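Local coordinates for protein Exo beta-1,2-glucooligosaccharide sophorohydrolase (non-reducing end) (Parabacteroides distasonis ATCC 8503, PDB 5Z06) that hydrolyses linear beta-1,2-glucans and beta-1,2-glucooligosaccharides, releasing sophorose from the non-reducing end as an exo-type enzyme, at residues I566-Q575 with P602-M611. Numbering follows the deposited sequence.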
loop_
_atom_site.group_PDB
_atom_site.type_symbol
_atom_site.label_atom_id
_atom_site.label_comp_id
_atom_site.label_asym_id
_atom_site.label_seq_id
_atom_site.Cartn_x
_atom_site.Cartn_y
_atom_site.Cartn_z
ATOM N N ILE A 566 -10.551 10.982 18.960
ATOM C CA ILE A 566 -10.225 9.950 19.922
ATOM C C ILE A 566 -8.935 9.292 19.506
ATOM O O ILE A 566 -8.051 9.055 20.312
ATOM C CB ILE A 566 -11.350 8.886 19.994
ATOM C CG1 ILE A 566 -12.521 9.378 20.871
ATOM C CG2 ILE A 566 -10.852 7.563 20.549
ATOM C CD1 ILE A 566 -13.830 8.650 20.652
ATOM N N ASN A 567 -8.868 8.959 18.224
ATOM C CA ASN A 567 -7.701 8.344 17.662
ATOM C C ASN A 567 -6.481 9.272 17.839
ATOM O O ASN A 567 -5.442 8.845 18.374
ATOM C CB ASN A 567 -7.984 7.953 16.188
ATOM C CG ASN A 567 -6.936 7.030 15.620
ATOM O OD1 ASN A 567 -5.744 7.345 15.686
ATOM N ND2 ASN A 567 -7.367 5.915 15.021
ATOM N N GLN A 568 -6.613 10.534 17.459
ATOM C CA GLN A 568 -5.523 11.466 17.661
ATOM C C GLN A 568 -5.124 11.539 19.127
ATOM O O GLN A 568 -3.925 11.585 19.445
ATOM C CB GLN A 568 -5.843 12.875 17.166
ATOM C CG GLN A 568 -4.622 13.785 17.195
ATOM C CD GLN A 568 -4.941 15.246 17.045
ATOM O OE1 GLN A 568 -5.961 15.704 17.503
ATOM N NE2 GLN A 568 -4.028 15.998 16.442
ATOM N N ARG A 569 -6.106 11.568 20.017
ATOM C CA ARG A 569 -5.789 11.749 21.445
ATOM C C ARG A 569 -5.123 10.555 22.066
ATOM O O ARG A 569 -4.287 10.709 22.952
ATOM C CB ARG A 569 -7.007 12.146 22.246
ATOM C CG ARG A 569 -7.387 13.564 21.901
ATOM C CD ARG A 569 -8.782 13.849 22.342
ATOM N NE ARG A 569 -9.178 15.177 21.899
ATOM C CZ ARG A 569 -10.266 15.804 22.324
ATOM N NH1 ARG A 569 -11.046 15.232 23.236
ATOM N NH2 ARG A 569 -10.560 17.010 21.856
ATOM N N TYR A 570 -5.507 9.378 21.601
ATOM C CA TYR A 570 -4.815 8.154 21.949
ATOM C C TYR A 570 -3.351 8.254 21.525
ATOM O O TYR A 570 -2.441 7.815 22.235
ATOM C CB TYR A 570 -5.457 6.972 21.244
ATOM C CG TYR A 570 -4.613 5.738 21.327
ATOM C CD1 TYR A 570 -3.612 5.490 20.385
ATOM C CD2 TYR A 570 -4.773 4.819 22.382
ATOM C CE1 TYR A 570 -2.812 4.367 20.470
ATOM C CE2 TYR A 570 -3.980 3.678 22.461
ATOM C CZ TYR A 570 -3.004 3.446 21.501
ATOM O OH TYR A 570 -2.195 2.321 21.588
ATOM N N CYS A 571 -3.153 8.768 20.321
ATOM C CA CYS A 571 -1.833 8.796 19.719
ATOM C C CYS A 571 -0.972 9.827 20.433
ATOM O O CYS A 571 0.199 9.578 20.690
ATOM C CB CYS A 571 -1.906 9.053 18.212
ATOM S SG CYS A 571 -2.572 7.641 17.325
ATOM N N ILE A 572 -1.565 10.952 20.808
ATOM C CA ILE A 572 -0.821 11.954 21.550
ATOM C C ILE A 572 -0.425 11.333 22.896
ATOM O O ILE A 572 0.756 11.305 23.273
ATOM C CB ILE A 572 -1.607 13.249 21.718
ATOM C CG1 ILE A 572 -1.876 13.887 20.337
ATOM C CG2 ILE A 572 -0.823 14.258 22.565
ATOM C CD1 ILE A 572 -3.002 14.897 20.358
ATOM N N GLU A 573 -1.421 10.793 23.577
ATOM C CA GLU A 573 -1.197 10.123 24.839
ATOM C C GLU A 573 -0.105 9.076 24.706
ATOM O O GLU A 573 0.779 9.022 25.549
ATOM C CB GLU A 573 -2.488 9.528 25.361
ATOM C CG GLU A 573 -2.338 8.849 26.718
ATOM C CD GLU A 573 -3.659 8.737 27.431
ATOM O OE1 GLU A 573 -4.377 9.753 27.503
ATOM O OE2 GLU A 573 -3.991 7.633 27.880
ATOM N N ASN A 574 -0.172 8.258 23.651
ATOM C CA ASN A 574 0.890 7.298 23.303
ATOM C C ASN A 574 1.249 6.364 24.450
ATOM O O ASN A 574 2.420 6.239 24.824
ATOM C CB ASN A 574 2.151 8.023 22.829
ATOM C CG ASN A 574 3.149 7.093 22.175
ATOM O OD1 ASN A 574 2.828 5.941 21.790
ATOM N ND2 ASN A 574 4.358 7.593 22.014
ATOM N N GLN A 575 0.233 5.685 24.971
ATOM C CA GLN A 575 0.410 4.703 26.028
ATOM C C GLN A 575 1.539 3.718 25.708
ATOM O O GLN A 575 2.274 3.306 26.586
ATOM C CB GLN A 575 -0.916 3.953 26.267
ATOM C CG GLN A 575 -1.415 3.110 25.087
ATOM C CD GLN A 575 -0.735 1.760 24.970
ATOM O OE1 GLN A 575 -0.219 1.238 25.951
ATOM N NE2 GLN A 575 -0.705 1.199 23.753
ATOM N N PRO A 602 -6.848 2.824 17.984
ATOM C CA PRO A 602 -6.304 3.504 19.160
ATOM C C PRO A 602 -6.669 2.726 20.432
ATOM O O PRO A 602 -7.441 3.192 21.283
ATOM C CB PRO A 602 -6.962 4.892 19.098
ATOM C CG PRO A 602 -8.275 4.658 18.430
ATOM C CD PRO A 602 -8.060 3.509 17.468
ATOM N N MET A 603 -6.091 1.539 20.530
ATOM C CA MET A 603 -6.270 0.626 21.648
ATOM C C MET A 603 -4.953 -0.141 21.768
ATOM O O MET A 603 -4.428 -0.580 20.732
ATOM C CB MET A 603 -7.398 -0.361 21.330
ATOM C CG MET A 603 -8.793 0.255 21.287
ATOM S SD MET A 603 -9.333 0.875 22.895
ATOM C CE MET A 603 -9.685 -0.689 23.706
ATOM N N PRO A 604 -4.430 -0.333 23.007
ATOM C CA PRO A 604 -3.136 -1.037 23.190
ATOM C C PRO A 604 -2.971 -2.319 22.408
ATOM O O PRO A 604 -1.920 -2.557 21.835
ATOM C CB PRO A 604 -3.109 -1.337 24.686
ATOM C CG PRO A 604 -3.862 -0.181 25.297
ATOM C CD PRO A 604 -4.893 0.260 24.281
ATOM N N HIS A 605 -4.019 -3.125 22.369
ATOM C CA HIS A 605 -3.963 -4.446 21.722
ATOM C C HIS A 605 -4.040 -4.387 20.186
ATOM O O HIS A 605 -3.944 -5.422 19.519
ATOM C CB HIS A 605 -5.062 -5.345 22.273
ATOM C CG HIS A 605 -6.424 -5.038 21.730
ATOM N ND1 HIS A 605 -7.057 -3.838 21.952
ATOM C CD2 HIS A 605 -7.260 -5.769 20.951
ATOM C CE1 HIS A 605 -8.235 -3.850 21.358
ATOM N NE2 HIS A 605 -8.375 -5.003 20.722
ATOM N N ARG A 606 -4.231 -3.194 19.633
ATOM C CA ARG A 606 -4.265 -2.994 18.210
ATOM C C ARG A 606 -3.338 -1.834 17.881
ATOM O O ARG A 606 -3.588 -1.064 16.951
ATOM C CB ARG A 606 -5.710 -2.718 17.771
ATOM C CG ARG A 606 -6.642 -3.902 17.976
ATOM C CD ARG A 606 -6.553 -4.925 16.843
ATOM N NE ARG A 606 -7.340 -6.118 17.157
ATOM C CZ ARG A 606 -6.889 -7.204 17.788
ATOM N NH1 ARG A 606 -5.610 -7.324 18.142
ATOM N NH2 ARG A 606 -7.726 -8.209 18.024
ATOM N N ASP A 607 -2.251 -1.714 18.643
ATOM C CA ASP A 607 -1.230 -0.702 18.353
ATOM C C ASP A 607 0.140 -1.296 18.635
ATOM O O ASP A 607 0.384 -1.792 19.724
ATOM C CB ASP A 607 -1.467 0.507 19.226
ATOM C CG ASP A 607 -0.539 1.640 18.921
ATOM O OD1 ASP A 607 0.006 1.685 17.805
ATOM O OD2 ASP A 607 -0.365 2.504 19.806
ATOM N N ASN A 608 1.025 -1.233 17.649
ATOM C CA ASN A 608 2.385 -1.740 17.798
ATOM C C ASN A 608 3.402 -0.751 17.226
ATOM O O ASN A 608 4.527 -1.125 16.921
ATOM C CB ASN A 608 2.498 -3.108 17.118
ATOM C CG ASN A 608 2.152 -3.043 15.649
ATOM O OD1 ASN A 608 2.033 -1.957 15.069
ATOM N ND2 ASN A 608 1.978 -4.190 15.042
ATOM N N GLY A 609 3.012 0.505 17.097
ATOM C CA GLY A 609 3.901 1.551 16.580
ATOM C C GLY A 609 3.732 1.858 15.111
ATOM O O GLY A 609 4.366 2.775 14.584
ATOM N N THR A 610 2.850 1.114 14.471
ATOM C CA THR A 610 2.654 1.227 13.050
ATOM C C THR A 610 1.570 2.230 12.761
ATOM O O THR A 610 0.434 2.063 13.201
ATOM C CB THR A 610 2.207 -0.092 12.465
ATOM O OG1 THR A 610 3.151 -1.074 12.848
ATOM C CG2 THR A 610 2.099 -0.000 10.943
ATOM N N MET A 611 1.928 3.225 11.954
ATOM C CA MET A 611 1.041 4.298 11.591
ATOM C C MET A 611 0.880 4.309 10.071
ATOM O O MET A 611 1.866 4.390 9.342
ATOM C CB MET A 611 1.630 5.620 12.066
ATOM C CG MET A 611 0.661 6.793 11.963
ATOM S SD MET A 611 -0.828 6.567 12.950
ATOM C CE MET A 611 -0.105 6.578 14.587
HETATM O O HOH W 1 0.687 4.336 21.931
HETATM O O HOH W 2 0.189 -1.117 22.293
#
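Tyr570 reaches from helix 556-573 across Pro602 to Asp607. With CG anti to the backbone N (chi1 168°), the ring lies over Pro602 and carries OH to Asp607. Tyr570 CB rests 3.3 Å from Pro602 CB, which CG also meets; CD2 lies 3.3 Å from Pro602 O, CE2 runs by Pro602 C and Met603 N, and CE1 and CZ approach Asp607 OD2. Pro602 CA sits 3.5 Å above the ring centre, a flat ring suiting this surface of proline and peptide. At the tip, Tyr570 OH donates to Asp607 OD2 (2.6 Å), on the anti side of a carboxylate turned 64° from the ring, and accepts from Gln575 NE2 (2.9 Å), whose long side chain, bent at chi2 (80°), also brings NE2 3.4 Å from Pro604 CA. A phenylalanine here would probably leave Asp607 OD2 and Gln575 NE2 without their shared partner. As a carboxylate, Asp607 can accept through OD2 from a water bound to Asn574 too, and through OD1 from Tyr581. One residue along the helix, Cys571 SG meets Met611 CE at 3.8 Å. The contact therefore packs the last turns of helix 556-573 against the loop leading into strand 610-611, where Met611 pairs with Phe652 and touches helix 624-636.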